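Local coordinates for variant surface glycoprotein MITAT 1.1 (PDB 5LY9) that forms the dense coat on the surface of the trypanosome, whose antigenically distinct variants, expressed in series, let the parasite evade the host immune response, at residues A[208-213]-A[217-222]; A[65-70]-A[301-306]. All blocks are in the same frame, centred on the assembly; numbering follows the deposited sequence.

Contact 1: residues A[208-213]-A[217-222]; sequences DTTAKV and YMTIPN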
ATOM      1  N   ASP A 208      15.832   9.146 -36.032  1.00 28.36           N
ATOM      2  CA  ASP A 208      17.160   8.548 -35.920  1.00 28.75           C
ATOM      3  C   ASP A 208      17.144   7.060 -35.520  1.00 30.34           C
ATOM      4  O   ASP A 208      17.953   6.239 -36.004  1.00 29.09           O
ATOM      5  CB  ASP A 208      17.920   9.335 -34.863  1.00 31.00           C
ATOM      6  CG  ASP A 208      18.164  10.790 -35.267  1.00 30.94           C
ATOM      7  OD1 ASP A 208      18.053  11.118 -36.457  1.00 29.47           O
ATOM      8  OD2 ASP A 208      18.462  11.612 -34.389  1.00 32.21           O
ATOM      9  N   THR A 209      16.189   6.699 -34.647  1.00 27.50           N
ATOM     10  CA  THR A 209      15.944   5.330 -34.280  1.00 28.20           C
ATOM     11  C   THR A 209      14.433   5.064 -34.277  1.00 26.78           C
ATOM     12  O   THR A 209      13.667   6.003 -34.259  1.00 25.48           O
ATOM     13  CB  THR A 209      16.485   4.969 -32.886  1.00 30.79           C
ATOM     14  OG1 THR A 209      15.820   5.707 -31.871  1.00 31.65           O
ATOM     15  CG2 THR A 209      18.027   5.330 -32.761  1.00 32.49           C
ATOM     16  N   THR A 210      14.089   3.780 -34.255  1.00 26.67           N
ATOM     17  CA  THR A 210      12.734   3.335 -33.962  1.00 27.18           C
ATOM     18  C   THR A 210      12.363   3.874 -32.583  1.00 25.51           C
ATOM     19  O   THR A 210      13.222   4.111 -31.752  1.00 25.79           O
ATOM     20  CB  THR A 210      12.596   1.814 -34.016  1.00 27.98           C
ATOM     21  OG1 THR A 210      13.397   1.182 -33.009  1.00 26.88           O
ATOM     22  CG2 THR A 210      12.866   1.219 -35.428  1.00 26.80           C
ATOM     23  N   ALA A 211      11.077   4.123 -32.366  1.00 25.37           N
ATOM     24  CA  ALA A 211      10.605   4.664 -31.072  1.00 26.77           C
ATOM     25  C   ALA A 211       9.812   3.598 -30.353  1.00 26.69           C
ATOM     26  O   ALA A 211       9.063   2.868 -30.986  1.00 27.11           O
ATOM     27  CB  ALA A 211       9.749   5.909 -31.256  1.00 26.39           C
ATOM     28  N   LYS A 212      10.034   3.469 -29.027  1.00 26.40           N
ATOM     29  CA  LYS A 212       9.300   2.562 -28.183  0.50 25.64           C
ATOM     30  C   LYS A 212       8.303   3.367 -27.399  1.00 25.34           C
ATOM     31  O   LYS A 212       8.676   4.301 -26.636  1.00 23.48           O
ATOM     32  CB  LYS A 212      10.258   1.841 -27.227  0.50 27.14           C
ATOM     33  CG  LYS A 212      11.454   1.214 -27.887  0.50 28.36           C
ATOM     34  CD  LYS A 212      11.028   0.192 -28.930  0.50 29.81           C
ATOM     35  CE  LYS A 212      11.160  -1.227 -28.403  0.50 31.06           C
ATOM     36  NZ  LYS A 212      10.893  -1.294 -26.910  0.50 32.45           N
ATOM     37  N   VAL A 213       7.029   3.013 -27.532  1.00 23.71           N
ATOM     38  CA  VAL A 213       5.931   3.731 -26.863  1.00 22.41           C
ATOM     39  C   VAL A 213       5.062   2.703 -26.131  1.00 21.95           C
ATOM     40  O   VAL A 213       5.336   1.504 -26.169  1.00 21.23           O
ATOM     41  CB  VAL A 213       5.147   4.612 -27.830  1.00 23.00           C
ATOM     42  CG1 VAL A 213       6.067   5.659 -28.456  1.00 24.47           C
ATOM     43  CG2 VAL A 213       4.425   3.788 -28.897  1.00 23.92           C
ATOM     44  N   TYR A 217       5.677  -1.626 -25.265  1.00 22.13           N
ATOM     45  CA  TYR A 217       4.870  -2.587 -25.973  1.00 21.52           C
ATOM     46  C   TYR A 217       4.909  -2.372 -27.472  1.00 22.43           C
ATOM     47  O   TYR A 217       4.969  -3.354 -28.268  1.00 22.73           O
ATOM     48  CB  TYR A 217       3.406  -2.483 -25.474  1.00 21.69           C
ATOM     49  CG  TYR A 217       2.375  -3.237 -26.209  1.00 21.02           C
ATOM     50  CD1 TYR A 217       2.546  -4.578 -26.539  1.00 21.76           C
ATOM     51  CD2 TYR A 217       1.182  -2.651 -26.519  1.00 21.86           C
ATOM     52  CE1 TYR A 217       1.553  -5.268 -27.219  1.00 22.08           C
ATOM     53  CE2 TYR A 217       0.193  -3.326 -27.197  1.00 21.38           C
ATOM     54  CZ  TYR A 217       0.322  -4.654 -27.496  1.00 21.87           C
ATOM     55  OH  TYR A 217      -0.662  -5.347 -28.199  1.00 21.84           O
ATOM     56  N   MET A 218       4.876  -1.099 -27.876  1.00 20.66           N
ATOM     57  CA  MET A 218       4.714  -0.724 -29.279  1.00 22.07           C
ATOM     58  C   MET A 218       5.993  -0.111 -29.808  1.00 22.33           C
ATOM     59  O   MET A 218       6.587   0.724 -29.154  1.00 22.88           O
ATOM     60  CB  MET A 218       3.545   0.250 -29.514  1.00 23.42           C
ATOM     61  CG  MET A 218       3.456   0.745 -30.965  1.00 25.85           C
ATOM     62  SD  MET A 218       2.108   1.966 -31.172  1.00 28.94           S
ATOM     63  CE  MET A 218       0.934   0.814 -31.420  1.00 26.12           C
ATOM     64  N   THR A 219       6.406  -0.548 -30.988  1.00 22.66           N
ATOM     65  CA  THR A 219       7.547   0.064 -31.696  1.00 23.65           C
ATOM     66  C   THR A 219       6.997   0.844 -32.896  1.00 23.83           C
ATOM     67  O   THR A 219       6.290   0.259 -33.687  1.00 24.70           O
ATOM     68  CB  THR A 219       8.542  -1.018 -32.201  1.00 25.74           C
ATOM     69  OG1 THR A 219       8.967  -1.815 -31.118  1.00 27.03           O
ATOM     70  CG2 THR A 219       9.823  -0.340 -32.907  1.00 26.81           C
ATOM     71  N   ILE A 220       7.337   2.140 -33.016  1.00 23.05           N
ATOM     72  CA  ILE A 220       7.041   2.964 -34.141  1.00 23.31           C
ATOM     73  C   ILE A 220       8.296   2.910 -35.065  1.00 24.22           C
ATOM     74  O   ILE A 220       9.398   3.203 -34.638  1.00 23.85           O
ATOM     75  CB  ILE A 220       6.780   4.373 -33.702  1.00 24.21           C
ATOM     76  CG1 ILE A 220       5.509   4.376 -32.844  1.00 24.66           C
ATOM     77  CG2 ILE A 220       6.652   5.296 -34.923  1.00 24.24           C
ATOM     78  CD1 ILE A 220       5.044   5.731 -32.272  1.00 24.90           C
ATOM     79  N   PRO A 221       8.113   2.453 -36.288  1.00 23.52           N
ATOM     80  CA  PRO A 221       9.231   2.232 -37.193  1.00 24.13           C
ATOM     81  C   PRO A 221       9.821   3.529 -37.702  1.00 25.27           C
ATOM     82  O   PRO A 221       9.165   4.577 -37.666  1.00 23.77           O
ATOM     83  CB  PRO A 221       8.588   1.479 -38.332  1.00 24.96           C
ATOM     84  CG  PRO A 221       7.197   2.010 -38.415  1.00 24.30           C
ATOM     85  CD  PRO A 221       6.823   2.217 -36.934  1.00 23.49           C
ATOM     86  N   ASN A 222      11.094   3.478 -38.116  1.00 25.12           N
ATOM     87  CA  ASN A 222      11.640   4.614 -38.917  1.00 26.81           C
ATOM     88  C   ASN A 222      11.854   4.183 -40.371  1.00 26.92           C
ATOM     89  O   ASN A 222      12.727   4.744 -41.042  1.00 27.41           O
ATOM     90  CB  ASN A 222      12.907   5.219 -38.299  1.00 26.25           C
ATOM     91  CG  ASN A 222      14.080   4.243 -38.238  1.00 28.42           C
ATOM     92  OD1 ASN A 222      13.949   3.102 -38.568  1.00 26.39           O
ATOM     93  ND2 ASN A 222      15.240   4.715 -37.778  1.00 29.68           N
TER
HETATM   94  O   HOH W   1      17.732   3.580 -36.975  1.00 32.94           O

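Contact 2: residues A[65-70]-A[301-306]; sequences LTLLRG and EALFGG. Unlike the reference sequence in segment 65-70: Leu65 (reference Ser).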
ATOM      1  N   LEU A  65      -5.135 -25.082  27.523  1.00 21.82           N
ATOM      2  CA  LEU A  65      -5.527 -23.670  27.272  1.00 22.80           C
ATOM      3  C   LEU A  65      -4.290 -22.732  27.199  1.00 21.60           C
ATOM      4  O   LEU A  65      -4.246 -21.806  26.399  1.00 21.06           O
ATOM      5  CB  LEU A  65      -6.498 -23.217  28.355  1.00 25.62           C
ATOM      6  CG  LEU A  65      -7.861 -23.941  28.232  1.00 27.33           C
ATOM      7  CD1 LEU A  65      -8.781 -23.490  29.318  1.00 30.81           C
ATOM      8  CD2 LEU A  65      -8.518 -23.612  26.912  1.00 28.01           C
ATOM      9  N   THR A  66      -3.287 -23.009  28.015  1.00 21.51           N
ATOM     10  CA  THR A  66      -2.009 -22.286  27.949  1.00 21.16           C
ATOM     11  C   THR A  66      -1.411 -22.426  26.548  1.00 21.35           C
ATOM     12  O   THR A  66      -0.980 -21.456  25.954  1.00 20.99           O
ATOM     13  CB  THR A  66      -1.039 -22.754  28.989  1.00 21.27           C
ATOM     14  OG1 THR A  66      -1.540 -22.440  30.303  1.00 21.86           O
ATOM     15  CG2 THR A  66       0.308 -22.125  28.847  1.00 21.51           C
ATOM     16  N   LEU A  67      -1.368 -23.648  26.067  1.00 20.87           N
ATOM     17  CA  LEU A  67      -0.874 -23.962  24.744  1.00 21.00           C
ATOM     18  C   LEU A  67      -1.617 -23.228  23.688  1.00 21.31           C
ATOM     19  O   LEU A  67      -1.012 -22.600  22.770  1.00 21.40           O
ATOM     20  CB  LEU A  67      -0.948 -25.440  24.526  1.00 21.67           C
ATOM     21  CG  LEU A  67      -0.467 -25.862  23.161  1.00 22.61           C
ATOM     22  CD1 LEU A  67       1.027 -25.517  22.917  1.00 24.32           C
ATOM     23  CD2 LEU A  67      -0.734 -27.291  22.937  1.00 23.22           C
ATOM     24  N   LEU A  68      -2.963 -23.215  23.750  1.00 19.83           N
ATOM     25  CA  LEU A  68      -3.730 -22.565  22.727  1.00 19.67           C
ATOM     26  C   LEU A  68      -3.543 -21.041  22.770  1.00 19.06           C
ATOM     27  O   LEU A  68      -3.438 -20.408  21.734  1.00 18.57           O
ATOM     28  CB  LEU A  68      -5.224 -22.933  22.858  1.00 21.10           C
ATOM     29  CG  LEU A  68      -5.510 -24.355  22.446  1.00 22.70           C
ATOM     30  CD1 LEU A  68      -6.926 -24.791  22.933  1.00 23.63           C
ATOM     31  CD2 LEU A  68      -5.380 -24.562  20.984  1.00 23.18           C
ATOM     32  N   ARG A  69      -3.470 -20.473  23.971  1.00 19.91           N
ATOM     33  CA  ARG A  69      -3.240 -19.018  24.161  1.00 20.77           C
ATOM     34  C   ARG A  69      -1.907 -18.659  23.555  1.00 20.89           C
ATOM     35  O   ARG A  69      -1.796 -17.672  22.851  1.00 19.76           O
ATOM     36  CB  ARG A  69      -3.275 -18.738  25.643  1.00 21.51           C
ATOM     37  CG  ARG A  69      -2.966 -17.287  26.045  1.00 22.34           C
ATOM     38  CD  ARG A  69      -1.624 -17.117  26.716  1.00 22.74           C
ATOM     39  NE  ARG A  69      -1.541 -15.742  27.186  1.00 23.64           N
ATOM     40  CZ  ARG A  69      -2.042 -15.293  28.336  1.00 24.15           C
ATOM     41  NH1 ARG A  69      -2.571 -16.088  29.263  1.00 23.24           N
ATOM     42  NH2 ARG A  69      -2.015 -14.009  28.563  1.00 24.99           N
ATOM     43  N   GLY A  70      -0.904 -19.474  23.865  1.00 20.53           N
ATOM     44  CA  GLY A  70       0.455 -19.263  23.303  1.00 19.37           C
ATOM     45  C   GLY A  70       0.482 -19.363  21.814  1.00 20.53           C
ATOM     46  O   GLY A  70       1.183 -18.562  21.147  1.00 20.07           O
ATOM     47  N   GLU A 301      -1.135 -35.902  22.376  1.00 23.05           N
ATOM     48  CA  GLU A 301      -2.129 -37.013  22.501  1.00 24.42           C
ATOM     49  C   GLU A 301      -2.662 -37.084  23.929  1.00 24.38           C
ATOM     50  O   GLU A 301      -3.848 -37.333  24.169  1.00 23.91           O
ATOM     51  CB  GLU A 301      -1.464 -38.316  22.153  1.00 25.70           C
ATOM     52  CG  GLU A 301      -1.262 -38.437  20.701  1.00 27.92           C
ATOM     53  CD  GLU A 301      -0.241 -39.483  20.288  1.00 32.76           C
ATOM     54  OE1 GLU A 301       0.561 -39.998  21.098  1.00 34.69           O
ATOM     55  OE2 GLU A 301      -0.288 -39.796  19.072  1.00 39.35           O
ATOM     56  N   ALA A 302      -1.753 -36.901  24.895  1.00 23.00           N
ATOM     57  CA  ALA A 302      -2.156 -36.851  26.302  1.00 23.10           C
ATOM     58  C   ALA A 302      -2.997 -35.688  26.678  1.00 24.67           C
ATOM     59  O   ALA A 302      -3.761 -35.724  27.657  1.00 25.07           O
ATOM     60  CB  ALA A 302      -0.904 -36.953  27.188  1.00 24.45           C
ATOM     61  N   LEU A 303      -2.844 -34.586  25.960  1.00 23.51           N
ATOM     62  CA  LEU A 303      -3.603 -33.380  26.248  1.00 23.09           C
ATOM     63  C   LEU A 303      -5.004 -33.391  25.636  1.00 23.14           C
ATOM     64  O   LEU A 303      -5.960 -32.974  26.245  1.00 23.45           O
ATOM     65  CB  LEU A 303      -2.844 -32.171  25.682  1.00 24.92           C
ATOM     66  CG  LEU A 303      -1.585 -31.704  26.489  1.00 26.06           C
ATOM     67  CD1 LEU A 303      -0.869 -30.620  25.670  1.00 28.38           C
ATOM     68  CD2 LEU A 303      -2.026 -31.195  27.838  1.00 28.13           C
ATOM     69  N   PHE A 304      -5.057 -33.834  24.381  1.00 23.15           N
ATOM     70  CA  PHE A 304      -6.183 -33.587  23.478  1.00 22.69           C
ATOM     71  C   PHE A 304      -6.863 -34.909  23.050  1.00 22.46           C
ATOM     72  O   PHE A 304      -7.945 -34.900  22.425  1.00 22.71           O
ATOM     73  CB  PHE A 304      -5.690 -32.796  22.220  1.00 22.56           C
ATOM     74  CG  PHE A 304      -5.362 -31.384  22.522  1.00 22.53           C
ATOM     75  CD1 PHE A 304      -6.335 -30.487  22.940  1.00 22.25           C
ATOM     76  CD2 PHE A 304      -4.080 -30.957  22.444  1.00 22.89           C
ATOM     77  CE1 PHE A 304      -5.980 -29.184  23.329  1.00 22.70           C
ATOM     78  CE2 PHE A 304      -3.736 -29.637  22.764  1.00 23.52           C
ATOM     79  CZ  PHE A 304      -4.678 -28.786  23.254  1.00 22.65           C
ATOM     80  N   GLY A 305      -6.321 -36.047  23.398  1.00 21.20           N
ATOM     81  CA  GLY A 305      -6.971 -37.280  23.039  1.00 21.86           C
ATOM     82  C   GLY A 305      -6.668 -37.821  21.666  1.00 22.72           C
ATOM     83  O   GLY A 305      -7.304 -38.783  21.217  1.00 24.39           O
ATOM     84  N   GLY A 306      -5.664 -37.257  20.987  1.00 23.43           N
ATOM     85  CA  GLY A 306      -5.305 -37.679  19.607  1.00 22.37           C
ATOM     86  C   GLY A 306      -4.643 -36.494  18.883  1.00 23.83           C
ATOM     87  O   GLY A 306      -4.399 -35.457  19.499  1.00 24.20           O
TER

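Contact 1: residues A[208-213]-A[217-222]
Ala211 to Val213 pair with Met218 to Ile220 in an antiparallel beta hairpin far from the centre of the elongated variant surface glycoprotein subunit, in its N-terminal domain. The hairpin illustrates how a small sheet can be held by four backbone hydrogen bonds, two to each hydrogen-bonded pair. Ala211 and Ile220 form one such pair, with Ile220 N 2.8 Å from Ala211 O and a return bond from Ala211 N to Ile220 O; Val213 and Met218 form the other, with Val213 N 2.8 Å from Met218 O. The return bond from Met218 N to Val213 O is 3.1 Å and less regular, its donor lying 38° above the carbonyl plane. Two residues on the second strand's side, Tyr217 and Met218, lie opposite the single Val213, a classic beta bulge. On the face carrying Ala211, Val213, Met218 and Ile220, Val213 CG2 lies 3.7 Å from Met218 CB, and Ile220 CD1 comes across at about a right angle to meet both valine methyls. On the opposite face Lys212 and Thr219 lie side by side. Thr219 CG2, anti to the backbone N, turns instead to Thr210 CB at 3.7 Å. Beyond the strands a water joins Asp208 O (2.8 Å) to Asn222 ND2 (2.9 Å); that amide nitrogen also bonds Leu207 O. Strand 218-220 continues the sheet through strand 228-229, whereas 211-213 is its outermost strand within the chain. Along that margin the second subunit arrives: its Ser114 packs on Ala211 and its Glu107 on Val213.

Contact 2: residues A[65-70]-A[301-306]
Leu67 meets Phe304 and Leu303 in a small, buried apolar contact between two helices, an example of distant parts of a chain touching mainly through side-chain ends. Residues 65-70 form regular helix, with Arg69 N bonded to Leu65 O at 2.9 Å. At the start Leu65, which differs from the reference sequence, turns from residues 301-306 and packs on Tyr52 and Leu53 of helix 24-55. Thr66 keeps its hydroxyl within its own helix, OG1 bonding Leu62 O. Leu67 then supplies the direct touch. Its CG stands anti to the backbone N (chi1 179°), which carries the side chain toward the partner helix while the backbones stay well apart, Leu67 CA and Leu303 CA being 9.9 Å from each other. One branch does the work: Leu67 CD2 meets the Phe304 ring at its edge, in the ring plane, 3.8 Å from CE2. The same methyl lies 4.3 Å from Leu303 CD1, so one methyl serves the two neighbouring residues Leu303 and Phe304. Leu68, one residue on, packs against Thr312, Tyr315 and Leu316. Arg69 lies on Val49 and Ser50 of helix 24-55 and on Ser351 of the second subunit. In the partner segment, Phe304 is the last helical residue, and Gly305, with its positive phi of 85°, carries the chain out of the helix. Leu303 O accepts a hydrogen bond from Gln64 NE2, a polar tie just before the first segment. Around this core, helix 275-285 covers Leu67 with Leu277, Leu280 and Val281, while Tyr315 of helix 313-321 presents its ring nearly perpendicular to that of Phe304.

From the N terminus the chain first passes through residues 65-70, near the start of the long helix 62-114, and only returns to them at residues 301-306. Contact 2 therefore closes a loop of 230 intervening residues. Within that span contact 1 closes a far shorter one, with three residues between its two segments, so the two closures nest and do not cross. In space they are separate: their centres lie about 66 Å apart, on opposite sides of the chain's centre. Contact 1 organises a hairpin locally, contact 2 brings helix 295-304 back to helix 62-114, and residues at both sites touch the second subunit of the dimer.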